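Local structure of endo-1,3-beta-glucanase, family GH16 (Zobellia galactanivorans, 5FUI) at residues A[62-67]-A[99-104]; A[66-71]-A[93-98]. The protein probably binds laminarin, a marine beta-1,3-glucan, through the C-terminal family 6 carbohydrate-binding module of a laminarinase. All coordinates share one frame; numbering follows the deposited sequence.

Contact 1 pairs strands 56-66 and 97-107, neighbours in one antiparallel sheet of the beta-sandwich; contact 2 joins the loop that leaves the first to the turn that enters the second, and their centres lie 10 Å apart. Along the chain, 62-67 runs straight into 66-71, sharing Ser66 and Ala67, while 93-98 leads directly into 99-104, so the segments come in the order 62-67, 66-71, 93-98, 99-104. Contact 1 is the regular ladder within the sheet; contact 2 lies where the strands give way to loops at the surface. Trp98 bridges the two, packing on Arg63 and Val64. Edge strand and loop rim are thus continuous, and Trp95 at that rim touches a bound 2-aminomethyl-pyridine.

Contact 1. Residues A[62-67]-A[99-104]; sequences YRVASA and TTVSQT
An antiparallel ladder at the edge of the four-stranded sheet of the CBM6 beta-sandwich pairs Tyr62 with Val101, Arg63 with Thr100 and Val64 with Thr99. Strand 97-107 is the outermost strand here, and its neighbour 56-66 is bonded on its other side to 124-131. Val64 and Thr99 form a hydrogen-bonded pair, in which Val64 N meets Thr99 O at 2.8 Å in an almost straight bond (175° at the hydrogen) and Thr99 N bonds back to Val64 O. Tyr62 and Val101 form the other such pair, Tyr62 N to Val101 O at 2.8 Å, with Val101 N returning a bond to Tyr62 O. On the face carrying Tyr62, Val64, Thr99 and Val101, the valine methyls Val64 CG2 and Val101 CG2 meet at 4.0 Å, their side chains crossing at about a right angle. Tyr62 extends farther along this face, and its OH donates to Gln103 OE1 at 2.7 Å. The oxygen lies in the plane of the phenol ring, at its edge, yet the hydroxyl stands 40° out of the amide's carbonyl plane. Ser75 also bonds Gln103 OE1, giving this oxygen two grips. The other face carries the non-hydrogen-bonded pair. Arg63 sends CG anti to its own N and bends at chi2 (68°), which folds the guanidinium across Thr100; NH1 donates to Thr100 OG1 at 2.9 Å, and one face of the group lies over Thr99 N. The salt bridge of Arg63 NH2 with Glu31 holds the far side of the same group. Replacing Arg63 with a methionine would probably leave Glu31 without this countercharge and Thr100 OG1 without this donor. Chemically the two faces differ: apolar contact and a tyrosine-amide bond occupy one, while on the other the guanidinium of Arg63 links Thr100 of the edge strand to Glu31 outside the ladder.

Contact 2. Residues A[66-71]-A[93-98]; sequences SAVDGG and GGWQNW
With CG anti to its carbonyl carbon (chi1 -64°) and the ring turned by chi2 of 114°, Trp95 brings its indole back over Ala67, although its CB sets off away from segment 66-71. The contact belongs to the loop rim of the beta-sandwich: 66-71 leaves strand 56-66, and a type I turn from Gly94 to Asn97 leads into strand 97-107. At its centre is a CH-pi contact. The methyl Ala67 CB sits over one face of the indole, 3.6 Å from the centroid of the Trp95 five-membered ring and 22° off the ring normal, with Trp95 CE2 its nearest atom at 3.4 Å. The six-membered part of the indole reaches past the methyl along the backbone, where Trp95 CZ3 lies 3.7 Å from Ala67 N and 4.0 Å from Ser66 CA. Farther along, Val68 CG2 approaches Trp95 CH2 obliquely at 4.3 Å. Thr92, between the two segments' strands in sequence, bonds through OG1 to both Ser66 O and Asn97 O and so links the two segments. Glycine suits the approach to the turn, since Gly93 has a positive phi. Trp95 touches a bound 2-aminomethyl-pyridine as well as Ala67. Segment 66-71 is itself folded by an ST turn, whose hydroxyl is also bonded to Gly122 O and so ties this bend to a second loop; within the turn, Ser66 OG accepts from Val68 N at 3.0 Å.

Contact 1. Residues A[62-67]-A[99-104]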
ATOM      1  N   TYR A  62       3.525   2.278   4.844  1.00  8.35           N
ATOM      2  CA  TYR A  62       2.342   2.679   4.098  1.00  8.04           C
ATOM      3  C   TYR A  62       1.796   3.951   4.697  1.00  8.55           C
ATOM      4  O   TYR A  62       1.473   3.998   5.900  1.00  9.00           O
ATOM      5  CB  TYR A  62       1.213   1.576   4.127  1.00  8.64           C
ATOM      6  CG  TYR A  62       1.702   0.235   3.626  1.00  8.16           C
ATOM      7  CD1 TYR A  62       2.329  -0.669   4.433  1.00  8.41           C
ATOM      8  CD2 TYR A  62       1.545  -0.086   2.253  1.00  9.88           C
ATOM      9  CE1 TYR A  62       2.762  -1.900   3.913  1.00  8.18           C
ATOM     10  CE2 TYR A  62       1.982  -1.313   1.719  1.00  9.76           C
ATOM     11  CZ  TYR A  62       2.591  -2.175   2.551  1.00  8.54           C
ATOM     12  OH  TYR A  62       2.984  -3.387   2.049  1.00  9.87           O
ATOM     13  N   ARG A  63       1.727   5.002   3.874  1.00  7.80           N
ATOM     14  CA  ARG A  63       1.220   6.323   4.307  1.00  8.41           C
ATOM     15  C   ARG A  63      -0.245   6.360   4.045  1.00  7.85           C
ATOM     16  O   ARG A  63      -0.705   6.400   2.895  1.00  9.81           O
ATOM     17  CB  ARG A  63       1.997   7.429   3.615  1.00  8.32           C
ATOM     18  CG  ARG A  63       1.704   8.884   4.070  1.00 10.03           C
ATOM     19  CD  ARG A  63       2.230   9.010   5.514  1.00  9.96           C
ATOM     20  NE  ARG A  63       2.134  10.417   5.956  1.00  8.94           N
ATOM     21  CZ  ARG A  63       2.418  10.806   7.203  1.00 10.38           C
ATOM     22  NH1 ARG A  63       2.808   9.911   8.147  1.00 11.75           N
ATOM     23  NH2 ARG A  63       2.277  12.107   7.547  1.00 12.77           N
ATOM     24  N   VAL A  64      -1.014   6.248   5.133  1.00  7.89           N
ATOM     25  CA  VAL A  64      -2.486   5.938   5.064  1.00  8.49           C
ATOM     26  C   VAL A  64      -3.320   6.928   5.887  1.00  9.04           C
ATOM     27  O   VAL A  64      -2.797   7.578   6.795  1.00  9.26           O
ATOM     28  CB  VAL A  64      -2.798   4.485   5.535  1.00  7.55           C
ATOM     29  CG1 VAL A  64      -2.164   3.492   4.524  1.00  9.08           C
ATOM     30  CG2 VAL A  64      -2.316   4.206   6.960  1.00  9.76           C
ATOM     31  N   ALA A  65      -4.623   7.016   5.594  1.00  8.26           N
ATOM     32  CA  ALA A  65      -5.543   7.803   6.398  1.00  8.42           C
ATOM     33  C   ALA A  65      -6.882   7.133   6.427  1.00  9.62           C
ATOM     34  O   ALA A  65      -7.257   6.406   5.456  1.00  9.33           O
ATOM     35  CB  ALA A  65      -5.716   9.162   5.693  1.00  9.70           C
ATOM     36  N   SER A  66      -7.691   7.463   7.484  1.00  9.14           N
ATOM     37  CA  SER A  66      -9.079   6.977   7.451  1.00  9.91           C
ATOM     38  C   SER A  66      -9.849   7.792   8.470  1.00  9.64           C
ATOM     39  O   SER A  66      -9.353   8.065   9.572  1.00 10.28           O
ATOM     40  CB  SER A  66      -9.207   5.493   7.824  1.00 10.65           C
ATOM     41  OG  SER A  66     -10.596   5.157   7.768  1.00 10.36           O
ATOM     42  N   ALA A  67     -11.085   8.145   8.078  1.00 10.01           N
ATOM     43  CA  ALA A  67     -12.010   8.734   9.063  1.00 12.20           C
ATOM     44  C   ALA A  67     -12.846   7.705   9.823  1.00 13.61           C
ATOM     45  O   ALA A  67     -13.695   8.136  10.692  1.00 15.17           O
ATOM     46  CB  ALA A  67     -12.894   9.780   8.394  1.00 13.49           C
ATOM     47  N   THR A  99      -0.949   8.930   8.489  1.00  8.55           N
ATOM     48  CA  THR A  99      -0.074   8.260   9.434  1.00  9.75           C
ATOM     49  C   THR A  99       0.676   7.153   8.696  1.00  8.19           C
ATOM     50  O   THR A  99       0.236   6.744   7.600  1.00 10.24           O
ATOM     51  CB  THR A  99      -0.913   7.711  10.656  1.00 11.70           C
ATOM     52  OG1 THR A  99       0.042   7.431  11.696  1.00 13.79           O
ATOM     53  CG2 THR A  99      -1.693   6.421  10.249  1.00 11.19           C
ATOM     54  N   THR A 100       1.776   6.691   9.253  1.00  9.80           N
ATOM     55  CA  THR A 100       2.536   5.632   8.588  1.00  9.47           C
ATOM     56  C   THR A 100       2.519   4.333   9.369  1.00  9.38           C
ATOM     57  O   THR A 100       2.933   4.279  10.542  1.00 11.02           O
ATOM     58  CB  THR A 100       3.996   6.083   8.420  1.00  8.59           C
ATOM     59  OG1 THR A 100       4.016   7.331   7.675  1.00  9.97           O
ATOM     60  CG2 THR A 100       4.783   5.064   7.558  1.00  9.70           C
ATOM     61  N   VAL A 101       1.914   3.302   8.756  1.00  8.59           N
ATOM     62  CA  VAL A 101       1.964   1.961   9.362  1.00  8.78           C
ATOM     63  C   VAL A 101       2.994   1.142   8.589  1.00  9.83           C
ATOM     64  O   VAL A 101       3.441   1.512   7.491  1.00 10.07           O
ATOM     65  CB  VAL A 101       0.554   1.278   9.369  1.00  9.83           C
ATOM     66  CG1 VAL A 101      -0.423   2.109  10.269  1.00 13.91           C
ATOM     67  CG2 VAL A 101       0.033   1.097   7.903  1.00 11.55           C
ATOM     68  N   SER A 102       3.321  -0.021   9.131  1.00  8.65           N
ATOM     69  CA  SER A 102       4.369  -0.828   8.478  1.00  9.89           C
ATOM     70  C   SER A 102       4.205  -2.313   8.711  1.00  9.12           C
ATOM     71  O   SER A 102       3.487  -2.750   9.596  1.00 11.18           O
ATOM     72  CB  SER A 102       5.756  -0.380   8.894  1.00  9.99           C
ATOM     73  OG  SER A 102       5.981  -0.733  10.299  1.00  9.47           O
ATOM     74  N   GLN A 103       4.946  -3.073   7.917  1.00  7.99           N
ATOM     75  CA  GLN A 103       5.166  -4.486   8.177  1.00  9.34           C
ATOM     76  C   GLN A 103       6.643  -4.769   7.923  1.00  9.83           C
ATOM     77  O   GLN A 103       7.269  -4.075   7.147  1.00 10.69           O
ATOM     78  CB  GLN A 103       4.269  -5.315   7.254  1.00 10.42           C
ATOM     79  CG  GLN A 103       4.627  -5.166   5.773  1.00 10.70           C
ATOM     80  CD  GLN A 103       3.635  -5.776   4.790  1.00  9.89           C
ATOM     81  OE1 GLN A 103       3.716  -5.443   3.626  1.00 13.11           O
ATOM     82  NE2 GLN A 103       2.772  -6.663   5.206  1.00  9.09           N
ATOM     83  N   THR A 104       7.158  -5.773   8.619  1.00 11.36           N
ATOM     84  CA  THR A 104       8.542  -6.246   8.405  1.00 12.66           C
ATOM     85  C   THR A 104       8.483  -7.648   7.888  1.00 13.58           C
ATOM     86  O   THR A 104       7.935  -8.542   8.592  1.00 17.33           O
ATOM     87  CB  THR A 104       9.378  -6.144   9.702  1.00 12.61           C
ATOM     88  OG1 THR A 104       9.441  -4.785  10.145  1.00 16.77           O
ATOM     89  CG2 THR A 104      10.800  -6.579   9.496  1.00 17.52           C
TER

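Contact 2. Residues A[66-71]-A[93-98]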
ATOM      1  N   SER A  66      -7.691   7.463   7.484  1.00  9.14           N
ATOM      2  CA  SER A  66      -9.079   6.977   7.451  1.00  9.91           C
ATOM      3  C   SER A  66      -9.849   7.792   8.470  1.00  9.64           C
ATOM      4  O   SER A  66      -9.353   8.065   9.572  1.00 10.28           O
ATOM      5  CB  SER A  66      -9.207   5.493   7.824  1.00 10.65           C
ATOM      6  OG  SER A  66     -10.596   5.157   7.768  1.00 10.36           O
ATOM      7  N   ALA A  67     -11.085   8.145   8.078  1.00 10.01           N
ATOM      8  CA  ALA A  67     -12.010   8.734   9.063  1.00 12.20           C
ATOM      9  C   ALA A  67     -12.846   7.705   9.823  1.00 13.61           C
ATOM     10  O   ALA A  67     -13.695   8.136  10.692  1.00 15.17           O
ATOM     11  CB  ALA A  67     -12.894   9.780   8.394  1.00 13.49           C
ATOM     12  N   VAL A  68     -12.637   6.396   9.561  1.00 13.41           N
ATOM     13  CA  VAL A  68     -13.483   5.368  10.113  1.00 13.93           C
ATOM     14  C   VAL A  68     -12.587   4.277  10.704  1.00 14.11           C
ATOM     15  O   VAL A  68     -11.364   4.306  10.602  1.00 12.79           O
ATOM     16  CB  VAL A  68     -14.513   4.806   9.099  1.00 13.42           C
ATOM     17  CG1 VAL A  68     -15.430   5.943   8.653  1.00 15.32           C
ATOM     18  CG2 VAL A  68     -13.812   4.077   7.957  1.00 15.64           C
ATOM     19  N   ASP A  69     -13.231   3.294  11.331  1.00 14.10           N
ATOM     20  CA  ASP A  69     -12.529   2.124  11.849  1.00 12.38           C
ATOM     21  C   ASP A  69     -12.558   0.992  10.829  1.00 13.88           C
ATOM     22  O   ASP A  69     -13.534   0.836  10.040  1.00 16.16           O
ATOM     23  CB  ASP A  69     -13.244   1.623  13.109  1.00 14.90           C
ATOM     24  CG  ASP A  69     -13.285   2.660  14.197  1.00 19.43           C
ATOM     25  OD1 ASP A  69     -12.290   3.354  14.411  1.00 19.91           O
ATOM     26  OD2 ASP A  69     -14.321   2.740  14.882  1.00 37.27           O
ATOM     27  N   GLY A  70     -11.559   0.139  10.916  1.00 13.74           N
ATOM     28  CA  GLY A  70     -11.603  -1.166  10.222  1.00 14.39           C
ATOM     29  C   GLY A  70     -11.035  -1.300   8.826  1.00 14.09           C
ATOM     30  O   GLY A  70     -11.082  -2.399   8.234  1.00 13.52           O
ATOM     31  N   GLY A  71     -10.505  -0.221   8.248  1.00 12.31           N
ATOM     32  CA  GLY A  71      -9.832  -0.367   6.930  1.00 10.04           C
ATOM     33  C   GLY A  71      -8.735  -1.417   7.043  1.00  9.49           C
ATOM     34  O   GLY A  71      -8.005  -1.463   8.059  1.00 11.06           O
ATOM     35  N   GLY A  93      -9.047   9.848  12.101  1.00 10.55           N
ATOM     36  CA  GLY A  93     -10.046  10.939  12.285  1.00 12.38           C
ATOM     37  C   GLY A  93     -10.222  11.873  11.118  1.00 12.50           C
ATOM     38  O   GLY A  93     -10.875  12.915  11.291  1.00 13.53           O
ATOM     39  N   GLY A  94      -9.697  11.584   9.938  1.00 11.06           N
ATOM     40  CA  GLY A  94      -9.988  12.468   8.810  1.00 10.19           C
ATOM     41  C   GLY A  94      -9.406  11.808   7.580  1.00  9.99           C
ATOM     42  O   GLY A  94      -8.443  10.983   7.662  1.00 12.06           O
ATOM     43  N   TRP A  95      -9.993  12.142   6.431  1.00 10.74           N
ATOM     44  CA  TRP A  95      -9.595  11.559   5.143  1.00 10.89           C
ATOM     45  C   TRP A  95      -8.215  12.006   4.669  1.00 12.46           C
ATOM     46  O   TRP A  95      -7.597  11.387   3.795  1.00 11.48           O
ATOM     47  CB  TRP A  95     -10.682  11.830   4.114  1.00 11.23           C
ATOM     48  CG  TRP A  95     -11.969  11.142   4.503  1.00 11.52           C
ATOM     49  CD1 TRP A  95     -13.162  11.717   4.869  1.00 12.37           C
ATOM     50  CD2 TRP A  95     -12.147   9.698   4.606  1.00 12.73           C
ATOM     51  NE1 TRP A  95     -14.081  10.718   5.203  1.00 14.59           N
ATOM     52  CE2 TRP A  95     -13.508   9.472   5.064  1.00 14.39           C
ATOM     53  CE3 TRP A  95     -11.327   8.574   4.335  1.00 12.72           C
ATOM     54  CZ2 TRP A  95     -14.032   8.186   5.212  1.00 15.92           C
ATOM     55  CZ3 TRP A  95     -11.833   7.304   4.535  1.00 15.14           C
ATOM     56  CH2 TRP A  95     -13.182   7.112   4.945  1.00 15.38           C
ATOM     57  N   GLN A  96      -7.735  13.119   5.231  1.00 11.08           N
ATOM     58  CA  GLN A  96      -6.392  13.634   4.957  1.00 11.16           C
ATOM     59  C   GLN A  96      -5.617  13.810   6.233  1.00 13.15           C
ATOM     60  O   GLN A  96      -4.793  14.655   6.325  1.00 11.48           O
ATOM     61  CB  GLN A  96      -6.405  14.928   4.081  1.00 11.49           C
ATOM     62  CG  GLN A  96      -7.125  14.812   2.740  1.00 10.61           C
ATOM     63  CD  GLN A  96      -6.335  14.053   1.694  1.00 11.66           C
ATOM     64  OE1 GLN A  96      -6.959  13.377   0.839  1.00 13.14           O
ATOM     65  NE2 GLN A  96      -5.069  14.201   1.671  1.00 10.80           N
ATOM     66  N   ASN A  97      -5.924  12.989   7.214  1.00 11.91           N
ATOM     67  CA  ASN A  97      -5.109  12.899   8.423  1.00 11.34           C
ATOM     68  C   ASN A  97      -4.194  11.687   8.240  1.00 11.29           C
ATOM     69  O   ASN A  97      -4.664  10.574   8.340  1.00 10.42           O
ATOM     70  CB  ASN A  97      -5.955  12.717   9.695  1.00 12.46           C
ATOM     71  CG  ASN A  97      -6.719  13.957  10.073  1.00 13.05           C
ATOM     72  OD1 ASN A  97      -7.458  13.921  11.045  1.00 15.88           O
ATOM     73  ND2 ASN A  97      -6.556  14.979   9.385  1.00 13.24           N
ATOM     74  N   TRP A  98      -2.937  11.910   7.909  1.00  9.13           N
ATOM     75  CA  TRP A  98      -2.090  10.773   7.464  1.00  9.91           C
ATOM     76  C   TRP A  98      -1.249  10.245   8.574  1.00 10.96           C
ATOM     77  O   TRP A  98      -0.848  10.982   9.501  1.00 11.75           O
ATOM     78  CB  TRP A  98      -1.160  11.302   6.338  1.00  9.86           C
ATOM     79  CG  TRP A  98      -1.974  11.713   5.172  1.00 10.83           C
ATOM     80  CD1 TRP A  98      -2.418  13.013   4.848  1.00 11.15           C
ATOM     81  CD2 TRP A  98      -2.512  10.803   4.180  1.00 10.66           C
ATOM     82  NE1 TRP A  98      -3.236  12.948   3.724  1.00 10.06           N
ATOM     83  CE2 TRP A  98      -3.335  11.634   3.281  1.00  9.85           C
ATOM     84  CE3 TRP A  98      -2.394   9.438   3.930  1.00 10.87           C
ATOM     85  CZ2 TRP A  98      -4.033  11.080   2.195  1.00  9.98           C
ATOM     86  CZ3 TRP A  98      -3.175   8.893   2.870  1.00 10.63           C
ATOM     87  CH2 TRP A  98      -3.927   9.703   1.986  1.00 11.04           C
TER